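Local coordinates for iron-regulated outer membrane protein (Neisseria meningitidis, PDB 4B7O) that probably imports iron across the outer membrane as a TonB-dependent transporter, a beta-barrel closed from inside by a plug domain, at residues M85-K90 and S710-F715; I95-G100 and Q105-R110. All coordinates share one frame; numbering follows the deposited sequence.

Interaction 1: residues M85-K90 and S710-F715; sequences MRELLK and SVNNVF
Glu87 and Asn712 meet side chain to side chain where the plug of this TonB-dependent transporter touches its beta-barrel wall. Glu87 lies on the short plug helix 85-88. Asn712 is the last residue of barrel strand 705-712. The contact is small, 82 Å² in all, and bridges a wide gap: the CA atoms of Glu87 and Asn712 are 9.3 Å apart. The two side chains come from opposite directions and cover that distance between them. The carboxylate and amide planes are turned 34° apart. Glu87 OE1 comes within 3.1 Å of Asn712 ND2, but the angle is too poor for a hydrogen bond, so this is polar packing. Glu87 is bent at chi2 (-67°), which swings its carboxylate back toward Lys90. Lys90 sits just beyond the helix. Lys90 NZ stops 4.6 Å from Asn712 ND2 and does not bond to it. Its amine has a second acid partner, Asp692 on the neighbouring barrel strand 684-697. The same Asp692 accepts a bond from the backbone N of Asn713. Lys90 thus ties plug to barrel by charge beside the Glu87 and Asn712 pair. Its NZ reaches the syn lone pair of Glu87 OE1 in a salt bridge of 2.9 Å.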
ATOM      1  N   MET A  85      -2.374   3.822   8.805  1.00 33.66           N
ATOM      2  CA  MET A  85      -2.600   2.421   8.460  1.00 34.29           C
ATOM      3  C   MET A  85      -1.804   1.437   9.259  1.00 39.96           C
ATOM      4  O   MET A  85      -2.306   0.369   9.589  1.00 44.78           O
ATOM      5  CB  MET A  85      -2.293   2.180   7.004  1.00 37.12           C
ATOM      6  CG  MET A  85      -3.254   2.938   6.095  1.00 39.67           C
ATOM      7  SD  MET A  85      -4.934   2.272   6.125  1.00 45.24           S
ATOM      8  CE  MET A  85      -5.715   3.580   5.163  1.00 48.66           C
ATOM      9  N   ARG A  86      -0.562   1.769   9.588  1.00 37.91           N
ATOM     10  CA  ARG A  86       0.193   0.843  10.374  1.00 38.50           C
ATOM     11  C   ARG A  86      -0.524   0.401  11.668  1.00 39.02           C
ATOM     12  O   ARG A  86      -0.490  -0.777  12.009  1.00 37.77           O
ATOM     13  CB  ARG A  86       1.577   1.388  10.685  1.00 35.50           C
ATOM     14  CG  ARG A  86       2.414   0.479  11.593  1.00 38.06           C
ATOM     15  CD  ARG A  86       3.810   1.079  11.788  1.00 38.61           C
ATOM     16  NE  ARG A  86       3.763   2.352  12.528  1.00 38.48           N
ATOM     17  CZ  ARG A  86       4.672   3.335  12.443  1.00 38.51           C
ATOM     18  NH1 ARG A  86       5.723   3.238  11.638  1.00 38.99           N
ATOM     19  NH2 ARG A  86       4.540   4.425  13.177  1.00 33.79           N
ATOM     20  N   GLU A  87      -1.142   1.344  12.392  1.00 36.50           N
ATOM     21  CA  GLU A  87      -1.828   0.977  13.612  1.00 38.36           C
ATOM     22  C   GLU A  87      -3.179   0.363  13.302  1.00 34.33           C
ATOM     23  O   GLU A  87      -3.564  -0.573  13.926  1.00 36.79           O
ATOM     24  CB  GLU A  87      -1.987   2.138  14.646  1.00 38.89           C
ATOM     25  CG  GLU A  87      -0.672   2.609  15.297  1.00 45.70           C
ATOM     26  CD  GLU A  87      -0.035   1.554  16.196  1.00 44.68           C
ATOM     27  OE1 GLU A  87      -0.772   0.826  16.862  1.00 49.78           O
ATOM     28  OE2 GLU A  87       1.202   1.422  16.215  1.00 49.75           O
ATOM     29  N   LEU A  88      -3.891   0.920  12.354  1.00 32.20           N
ATOM     30  CA  LEU A  88      -5.205   0.433  12.015  1.00 35.44           C
ATOM     31  C   LEU A  88      -5.234  -1.053  11.662  1.00 38.58           C
ATOM     32  O   LEU A  88      -6.222  -1.742  11.968  1.00 36.35           O
ATOM     33  CB  LEU A  88      -5.742   1.209  10.805  1.00 32.34           C
ATOM     34  CG  LEU A  88      -7.240   1.373  10.741  1.00 36.83           C
ATOM     35  CD1 LEU A  88      -7.844   1.590  12.127  1.00 33.51           C
ATOM     36  CD2 LEU A  88      -7.580   2.549   9.842  1.00 35.48           C
ATOM     37  N   LEU A  89      -4.204  -1.526  10.950  1.00 35.22           N
ATOM     38  CA  LEU A  89      -4.213  -2.886  10.473  1.00 33.24           C
ATOM     39  C   LEU A  89      -3.206  -3.716  11.288  1.00 40.52           C
ATOM     40  O   LEU A  89      -2.551  -4.632  10.711  1.00 39.52           O
ATOM     41  CB  LEU A  89      -3.807  -2.926   9.015  1.00 34.30           C
ATOM     42  CG  LEU A  89      -4.408  -1.861   8.095  1.00 38.69           C
ATOM     43  CD1 LEU A  89      -3.576  -1.802   6.843  1.00 36.59           C
ATOM     44  CD2 LEU A  89      -5.859  -2.130   7.750  1.00 37.23           C
ATOM     45  N   LYS A  90      -3.024  -3.388  12.579  1.00 31.01           N
ATOM     46  CA  LYS A  90      -1.982  -4.065  13.328  1.00 35.76           C
ATOM     47  C   LYS A  90      -2.305  -5.540  13.696  1.00 35.36           C
ATOM     48  O   LYS A  90      -1.407  -6.341  13.992  1.00 32.60           O
ATOM     49  CB  LYS A  90      -1.573  -3.290  14.556  1.00 39.94           C
ATOM     50  CG  LYS A  90      -2.585  -3.287  15.676  1.00 42.72           C
ATOM     51  CD  LYS A  90      -2.060  -2.427  16.829  1.00 50.58           C
ATOM     52  CE  LYS A  90      -0.532  -2.576  16.973  1.00 61.03           C
ATOM     53  NZ  LYS A  90       0.155  -1.668  17.962  1.00 51.10           N
ATOM     54  N   SER A 710      -6.708   4.915  24.307  1.00 35.72           N
ATOM     55  CA  SER A 710      -5.927   3.721  24.193  1.00 39.05           C
ATOM     56  C   SER A 710      -4.560   3.971  24.775  1.00 36.49           C
ATOM     57  O   SER A 710      -4.145   5.114  24.900  1.00 36.20           O
ATOM     58  CB  SER A 710      -5.845   3.269  22.724  1.00 38.81           C
ATOM     59  OG  SER A 710      -5.268   4.305  21.963  1.00 43.08           O
ATOM     60  N   VAL A 711      -3.902   2.890  25.167  1.00 37.73           N
ATOM     61  CA  VAL A 711      -2.489   2.893  25.512  1.00 39.43           C
ATOM     62  C   VAL A 711      -1.866   1.821  24.644  1.00 34.95           C
ATOM     63  O   VAL A 711      -2.086   0.666  24.901  1.00 35.99           O
ATOM     64  CB  VAL A 711      -2.211   2.590  27.029  1.00 39.14           C
ATOM     65  CG1 VAL A 711      -0.720   2.602  27.331  1.00 36.55           C
ATOM     66  CG2 VAL A 711      -2.863   3.613  27.928  1.00 33.48           C
ATOM     67  N   ASN A 712      -1.127   2.239  23.620  1.00 35.42           N
ATOM     68  CA  ASN A 712      -0.341   1.382  22.747  1.00 34.02           C
ATOM     69  C   ASN A 712       1.049   1.087  23.273  1.00 35.97           C
ATOM     70  O   ASN A 712       1.726   1.953  23.893  1.00 36.93           O
ATOM     71  CB  ASN A 712      -0.164   2.084  21.431  1.00 34.60           C
ATOM     72  CG  ASN A 712      -1.390   2.011  20.564  1.00 43.85           C
ATOM     73  OD1 ASN A 712      -2.415   1.477  20.953  1.00 46.76           O
ATOM     74  ND2 ASN A 712      -1.278   2.516  19.357  1.00 50.23           N
ATOM     75  N   ASN A 713       1.520  -0.110  22.981  1.00 34.46           N
ATOM     76  CA  ASN A 713       2.824  -0.516  23.431  1.00 36.38           C
ATOM     77  C   ASN A 713       2.942  -0.202  24.952  1.00 38.88           C
ATOM     78  O   ASN A 713       3.709   0.655  25.378  1.00 40.56           O
ATOM     79  CB  ASN A 713       3.929   0.151  22.588  1.00 32.64           C
ATOM     80  CG  ASN A 713       5.290  -0.445  22.897  1.00 35.51           C
ATOM     81  OD1 ASN A 713       5.369  -1.348  23.738  1.00 35.35           O
ATOM     82  ND2 ASN A 713       6.341  -0.012  22.210  1.00 35.52           N
ATOM     83  N   VAL A 714       2.156  -0.931  25.741  1.00 41.49           N
ATOM     84  CA  VAL A 714       1.910  -0.660  27.135  1.00 37.21           C
ATOM     85  C   VAL A 714       3.180  -0.905  27.896  1.00 41.64           C
ATOM     86  O   VAL A 714       3.449  -0.198  28.912  1.00 44.16           O
ATOM     87  CB  VAL A 714       0.827  -1.604  27.765  1.00 41.06           C
ATOM     88  CG1 VAL A 714       0.292  -1.031  29.063  1.00 42.78           C
ATOM     89  CG2 VAL A 714      -0.352  -1.780  26.859  1.00 39.77           C
ATOM     90  N   PHE A 715       3.955  -1.915  27.473  1.00 41.29           N
ATOM     91  CA  PHE A 715       5.204  -2.209  28.199  1.00 37.00           C
ATOM     92  C   PHE A 715       6.365  -1.419  27.672  1.00 39.42           C
ATOM     93  O   PHE A 715       7.522  -1.669  28.043  1.00 41.87           O
ATOM     94  CB  PHE A 715       5.498  -3.696  28.275  1.00 37.29           C
ATOM     95  CG  PHE A 715       4.409  -4.436  28.939  1.00 39.19           C
ATOM     96  CD1 PHE A 715       4.215  -4.324  30.334  1.00 41.03           C
ATOM     97  CD2 PHE A 715       3.495  -5.161  28.190  1.00 35.85           C
ATOM     98  CE1 PHE A 715       3.162  -4.998  30.966  1.00 42.08           C
ATOM     99  CE2 PHE A 715       2.447  -5.823  28.811  1.00 35.30           C
ATOM    100  CZ  PHE A 715       2.262  -5.738  30.192  1.00 37.93           C
TER

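Interaction 2: residues I95-G100 and Q105-R110; sequences IDFGGG and QFLTLR
Leu107 lays its CD1 methyl against the far end of the Phe97 ring, 3.4 Å from Phe97 CZ. The two side chains run side by side and point the same way. The methyl meets the ring obliquely. The same CD1 also touches Ile95 CG2, at 4.0 Å. With chi1 at 173°, Leu107 CG stands opposite the backbone N, and CD1 comes to lie against both the ring and Ile95. Further along, Ile95 CG1 packs on Leu109 CD1, and Val149 of plug strand 144-150 touches both residues. Ile95, Phe97, Leu107 and Leu109 thus form one apolar face of an antiparallel beta hairpin inside the plug domain, made by strands 95-97 and 107-109. Asp96 and Thr108 are its hydrogen-bonded pair. Each backbone N donates to the other's O, and the bond from Thr108 N to Asp96 O is 2.9 Å long. Their side chains lie on the other face, where both are hydrogen-bonded to Ser723 OG. Asp96 also forms a salt bridge with Arg659 of the barrel. Beyond the strands, Gly98 N donates to Phe106 O at 2.8 Å. Gln105 extends beyond CG past the carbonyl of Gly98, with its amide plane nearly perpendicular to the Phe97 ring (87°). Its NE2 donates to Gly100 O at 3.0 Å, a nearly straight bond (166°) with the acceptor close to the amide plane of Gln105.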
ATOM      1  N   ILE A  95       0.532  -8.470   6.988  1.00 29.18           N
ATOM      2  CA  ILE A  95       0.885  -7.123   6.569  1.00 36.41           C
ATOM      3  C   ILE A  95       1.810  -6.644   7.640  1.00 33.64           C
ATOM      4  O   ILE A  95       1.473  -6.744   8.773  1.00 39.66           O
ATOM      5  CB  ILE A  95      -0.344  -6.207   6.539  1.00 36.12           C
ATOM      6  CG1 ILE A  95      -1.434  -6.838   5.719  1.00 39.24           C
ATOM      7  CG2 ILE A  95      -0.075  -4.862   5.884  1.00 39.69           C
ATOM      8  CD1 ILE A  95      -2.717  -6.037   5.778  1.00 44.78           C
ATOM      9  N   ASP A  96       2.991  -6.173   7.288  1.00 38.98           N
ATOM     10  CA  ASP A  96       3.920  -5.654   8.266  1.00 37.55           C
ATOM     11  C   ASP A  96       4.443  -4.278   7.833  1.00 39.88           C
ATOM     12  O   ASP A  96       4.657  -4.005   6.654  1.00 38.53           O
ATOM     13  CB  ASP A  96       5.054  -6.653   8.495  1.00 43.84           C
ATOM     14  CG  ASP A  96       5.980  -6.259   9.650  1.00 51.59           C
ATOM     15  OD1 ASP A  96       5.482  -5.952  10.745  1.00 58.54           O
ATOM     16  OD2 ASP A  96       7.216  -6.257   9.472  1.00 53.64           O
ATOM     17  N   PHE A  97       4.599  -3.391   8.802  1.00 41.97           N
ATOM     18  CA  PHE A  97       5.074  -2.060   8.521  1.00 39.17           C
ATOM     19  C   PHE A  97       6.424  -1.789   9.115  1.00 39.54           C
ATOM     20  O   PHE A  97       6.760  -2.292  10.201  1.00 41.76           O
ATOM     21  CB  PHE A  97       4.118  -1.071   9.078  1.00 37.66           C
ATOM     22  CG  PHE A  97       2.854  -0.986   8.330  1.00 34.47           C
ATOM     23  CD1 PHE A  97       1.827  -1.874   8.585  1.00 35.75           C
ATOM     24  CD2 PHE A  97       2.662   0.024   7.407  1.00 37.42           C
ATOM     25  CE1 PHE A  97       0.632  -1.777   7.874  1.00 35.42           C
ATOM     26  CE2 PHE A  97       1.477   0.137   6.694  1.00 37.92           C
ATOM     27  CZ  PHE A  97       0.447  -0.753   6.938  1.00 35.69           C
ATOM     28  N   GLY A  98       7.203  -0.983   8.396  1.00 38.94           N
ATOM     29  CA  GLY A  98       8.472  -0.477   8.964  1.00 38.95           C
ATOM     30  C   GLY A  98       8.233   0.611  10.025  1.00 36.44           C
ATOM     31  O   GLY A  98       7.176   1.256  10.063  1.00 38.70           O
ATOM     32  N   GLY A  99       9.216   0.819  10.886  1.00 38.06           N
ATOM     33  CA  GLY A  99       9.242   1.952  11.848  1.00 38.55           C
ATOM     34  C   GLY A  99       9.263   3.357  11.217  1.00 37.15           C
ATOM     35  O   GLY A  99       9.554   3.526  10.025  1.00 29.89           O
ATOM     36  N   GLY A 100       8.956   4.368  12.020  1.00 37.43           N
ATOM     37  CA  GLY A 100       9.154   5.738  11.540  1.00 38.45           C
ATOM     38  C   GLY A 100       7.878   6.345  11.037  1.00 38.28           C
ATOM     39  O   GLY A 100       6.850   5.674  10.987  1.00 43.77           O
ATOM     40  N   GLN A 105       8.129   4.690   6.294  1.00 41.29           N
ATOM     41  CA  GLN A 105       7.552   3.308   6.375  1.00 40.32           C
ATOM     42  C   GLN A 105       7.539   2.543   5.053  1.00 42.26           C
ATOM     43  O   GLN A 105       7.157   3.073   3.989  1.00 38.27           O
ATOM     44  CB  GLN A 105       6.089   3.343   6.857  1.00 31.70           C
ATOM     45  CG  GLN A 105       5.952   3.815   8.260  1.00 37.42           C
ATOM     46  CD  GLN A 105       4.520   4.044   8.663  1.00 41.26           C
ATOM     47  OE1 GLN A 105       3.599   3.504   8.074  1.00 43.85           O
ATOM     48  NE2 GLN A 105       4.329   4.840   9.686  1.00 41.03           N
ATOM     49  N   PHE A 106       7.925   1.281   5.157  1.00 42.37           N
ATOM     50  CA  PHE A 106       7.847   0.326   4.072  1.00 45.82           C
ATOM     51  C   PHE A 106       6.824  -0.687   4.455  1.00 44.34           C
ATOM     52  O   PHE A 106       6.778  -1.155   5.602  1.00 46.37           O
ATOM     53  CB  PHE A 106       9.163  -0.458   3.934  1.00 45.07           C
ATOM     54  CG  PHE A 106      10.343   0.391   3.630  1.00 46.38           C
ATOM     55  CD1 PHE A 106      10.632   0.725   2.317  1.00 49.23           C
ATOM     56  CD2 PHE A 106      11.174   0.854   4.660  1.00 47.74           C
ATOM     57  CE1 PHE A 106      11.737   1.495   2.000  1.00 49.33           C
ATOM     58  CE2 PHE A 106      12.270   1.639   4.361  1.00 53.98           C
ATOM     59  CZ  PHE A 106      12.554   1.960   3.023  1.00 55.05           C
ATOM     60  N   LEU A 107       6.076  -1.112   3.475  1.00 40.81           N
ATOM     61  CA  LEU A 107       5.024  -2.055   3.741  1.00 40.77           C
ATOM     62  C   LEU A 107       5.300  -3.428   3.068  1.00 38.69           C
ATOM     63  O   LEU A 107       5.786  -3.463   1.938  1.00 31.72           O
ATOM     64  CB  LEU A 107       3.742  -1.437   3.240  1.00 36.82           C
ATOM     65  CG  LEU A 107       2.608  -2.444   3.327  1.00 43.40           C
ATOM     66  CD1 LEU A 107       1.313  -1.754   3.778  1.00 40.64           C
ATOM     67  CD2 LEU A 107       2.446  -3.222   2.029  1.00 41.14           C
ATOM     68  N   THR A 108       5.051  -4.541   3.782  1.00 35.52           N
ATOM     69  CA  THR A 108       5.122  -5.834   3.138  1.00 36.45           C
ATOM     70  C   THR A 108       3.870  -6.644   3.363  1.00 34.71           C
ATOM     71  O   THR A 108       3.179  -6.539   4.378  1.00 33.14           O
ATOM     72  CB  THR A 108       6.375  -6.631   3.536  1.00 38.82           C
ATOM     73  OG1 THR A 108       6.358  -6.854   4.940  1.00 37.83           O
ATOM     74  CG2 THR A 108       7.596  -5.837   3.196  1.00 38.87           C
ATOM     75  N   LEU A 109       3.594  -7.447   2.382  1.00 33.67           N
ATOM     76  CA  LEU A 109       2.417  -8.246   2.340  1.00 34.55           C
ATOM     77  C   LEU A 109       2.946  -9.605   1.982  1.00 38.39           C
ATOM     78  O   LEU A 109       3.585  -9.752   0.924  1.00 32.65           O
ATOM     79  CB  LEU A 109       1.514  -7.728   1.245  1.00 37.43           C
ATOM     80  CG  LEU A 109       0.193  -8.452   1.028  1.00 40.55           C
ATOM     81  CD1 LEU A 109      -0.633  -8.420   2.327  1.00 37.96           C
ATOM     82  CD2 LEU A 109      -0.531  -7.776  -0.136  1.00 32.34           C
ATOM     83  N   ARG A 110       2.761 -10.571   2.896  1.00 36.95           N
ATOM     84  CA  ARG A 110       3.376 -11.887   2.735  1.00 35.99           C
ATOM     85  C   ARG A 110       4.842 -11.780   2.434  1.00 36.68           C
ATOM     86  O   ARG A 110       5.370 -12.552   1.649  1.00 36.66           O
ATOM     87  CB  ARG A 110       2.707 -12.650   1.593  1.00 37.21           C
ATOM     88  CG  ARG A 110       1.374 -13.280   1.965  1.00 35.23           C
ATOM     89  CD  ARG A 110       0.614 -13.808   0.744  1.00 35.69           C
ATOM     90  NE  ARG A 110      -0.648 -14.452   1.189  1.00 34.31           N
ATOM     91  CZ  ARG A 110      -1.533 -15.027   0.399  1.00 29.85           C
ATOM     92  NH1 ARG A 110      -1.335 -15.046  -0.917  1.00 26.99           N
ATOM     93  NH2 ARG A 110      -2.635 -15.565   0.931  1.00 31.46           N
TER

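Overall arrangement
The centres of the two interactions lie about 14 Å apart. Along the chain, helix 85-88 comes first, then strands 95-97 and 107-109, and the barrel strand 705-712 follows much later. Interaction 2 is therefore nested inside the long loop closed by interaction 1. Interaction 2 is a buried contact between two plug strands, while interaction 1 is a small contact between plug and barrel. Arg86 of the helix joins them: its NH1 is probably hydrogen-bonded to the carbonyl O atoms of Gly98 and Gly100, and its CG packs on Phe97 CB. Arg659 also links the regions from the barrel, bonding Lys90 O and the Asp96 carboxylate. Segments 85-90 and 95-100 are thus joined to each other through Arg86, and both bond the barrel through Arg659.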